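Local coordinates for [Ribosomal protein bS18]-alanine N-acetyltransferase (Escherichia coli O157:H7, PDB 5ISV) that probably acetylates the N-terminal alanine of ribosomal protein bS18, using acetyl-CoA as acetyl donor, at residues L80-L85 with E116-N121. Sequence-based numbering, arbitrary orientation.
Sequences LGRALL and ESLGFN
Arg82, near the start of helix 80-94, reaches across to Ser117 at the end of helix 109-117. Its chain runs extended from CG to NE, which carries the guanidinium over the gap between the helices. Arg82 NH2 donates to Ser117 OG at 2.9 Å. The bond is bent, with an angle of 137° at the hydrogen, and OG lies 29° out of the guanidinium plane. Ser117 OG is also hydrogen-bonded to the carbonyl oxygen of Leu114, one turn back in its own helix. A water at the guanidinium edge, in plane, makes a second, water-mediated link. The water accepts from Arg82 NH1 at 3.0 Å and donates to Ser117 O at 2.9 Å. The serine is thus linked to the arginine directly by its side chain and through the water by its backbone carbonyl.

Leu118, the next residue, sends its two methyl branches to different partners. CD2 approaches Arg82 NH1 obliquely at 3.8 Å. CD1 meets Leu85 CD1 at 4.0 Å, the two leucine side chains crossing at about a right angle. Leu85 is buried and also touches Leu114 and Tyr115, the predicted proton donor. Gly119, with positive phi, ends helix 109-117 in a Schellman motif, and the chain then enters strand 121-129. The contact sets the first turns of helix 80-94 against the C-terminal end of helix 109-117 in the GNAT fold, with Leu85 also beside Ile69, a predicted acetyl-CoA-binding residue.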
# COMPACT_ATOMS: atom_id res chain seq x y z
N LEU A 80 -7.32 -4.91 9.51
CA LEU A 80 -6.16 -5.59 8.93
C LEU A 80 -5.40 -4.71 7.98
O LEU A 80 -4.18 -4.72 7.97
CB LEU A 80 -6.55 -6.92 8.28
CG LEU A 80 -7.33 -7.91 9.16
CD1 LEU A 80 -7.50 -9.14 8.30
CD2 LEU A 80 -6.58 -8.15 10.44
N GLY A 81 -6.14 -3.89 7.25
CA GLY A 81 -5.49 -2.92 6.37
C GLY A 81 -4.63 -1.93 7.15
O GLY A 81 -3.47 -1.71 6.81
N ARG A 82 -5.18 -1.32 8.21
CA ARG A 82 -4.38 -0.47 9.15
C ARG A 82 -3.20 -1.18 9.71
O ARG A 82 -2.14 -0.59 9.83
CB ARG A 82 -5.15 0.01 10.39
CG ARG A 82 -5.97 1.20 10.19
CD ARG A 82 -6.80 1.50 11.42
NE ARG A 82 -7.66 2.63 11.19
CZ ARG A 82 -7.31 3.91 11.37
NH1 ARG A 82 -6.10 4.24 11.82
NH2 ARG A 82 -8.19 4.86 11.10
N ALA A 83 -3.42 -2.43 10.17
CA ALA A 83 -2.31 -3.13 10.81
C ALA A 83 -1.16 -3.26 9.81
O ALA A 83 -0.01 -3.07 10.18
CB ALA A 83 -2.75 -4.50 11.35
N LEU A 84 -1.50 -3.62 8.58
CA LEU A 84 -0.51 -3.86 7.57
C LEU A 84 0.20 -2.53 7.15
O LEU A 84 1.43 -2.47 7.07
CB LEU A 84 -1.21 -4.54 6.41
CG LEU A 84 -0.33 -5.10 5.32
CD1 LEU A 84 0.75 -6.03 5.83
CD2 LEU A 84 -1.19 -5.81 4.27
N LEU A 85 -0.57 -1.45 7.04
CA LEU A 85 -0.01 -0.14 6.73
C LEU A 85 0.87 0.37 7.84
O LEU A 85 1.94 0.86 7.60
CB LEU A 85 -1.13 0.83 6.49
CG LEU A 85 -1.78 0.63 5.13
CD1 LEU A 85 -3.16 1.27 5.18
CD2 LEU A 85 -0.94 1.17 3.95
N GLU A 116 -5.98 9.62 5.78
CA GLU A 116 -5.78 10.93 6.42
C GLU A 116 -5.48 10.72 7.90
O GLU A 116 -4.64 11.39 8.48
CB GLU A 116 -6.99 11.79 6.32
CG GLU A 116 -7.45 12.22 4.96
CD GLU A 116 -8.83 12.87 5.04
OE1 GLU A 116 -9.62 12.67 6.06
OE2 GLU A 116 -9.13 13.59 4.09
N SER A 117 -6.19 9.78 8.53
CA SER A 117 -5.99 9.52 9.98
C SER A 117 -4.59 8.96 10.29
O SER A 117 -4.10 9.06 11.42
CB SER A 117 -7.09 8.60 10.52
OG SER A 117 -6.81 7.25 10.23
N LEU A 118 -3.94 8.34 9.28
CA LEU A 118 -2.57 7.89 9.41
C LEU A 118 -1.51 8.95 9.12
O LEU A 118 -0.32 8.66 9.24
CB LEU A 118 -2.32 6.67 8.53
CG LEU A 118 -3.11 5.41 8.85
CD1 LEU A 118 -2.91 4.34 7.79
CD2 LEU A 118 -2.71 4.86 10.21
N GLY A 119 -1.95 10.13 8.71
CA GLY A 119 -1.04 11.26 8.45
C GLY A 119 -0.87 11.60 6.99
O GLY A 119 -0.10 12.54 6.67
N PHE A 120 -1.54 10.88 6.08
CA PHE A 120 -1.38 11.20 4.63
C PHE A 120 -2.07 12.54 4.28
O PHE A 120 -3.12 12.84 4.82
CB PHE A 120 -1.99 10.11 3.75
CG PHE A 120 -1.17 8.84 3.63
CD1 PHE A 120 -1.24 7.83 4.60
CD2 PHE A 120 -0.36 8.62 2.51
CE1 PHE A 120 -0.49 6.68 4.44
CE2 PHE A 120 0.37 7.47 2.37
CZ PHE A 120 0.30 6.48 3.32
N ASN A 121 -1.46 13.29 3.36
CA ASN A 121 -1.99 14.56 2.86
C ASN A 121 -2.24 14.36 1.37
O ASN A 121 -1.43 13.72 0.72
CB ASN A 121 -0.96 15.67 3.00
CG ASN A 121 -0.34 15.74 4.38
OD1 ASN A 121 -1.02 16.08 5.34
ND2 ASN A 121 0.94 15.39 4.50
O HOH W 1 -4.80 6.67 12.99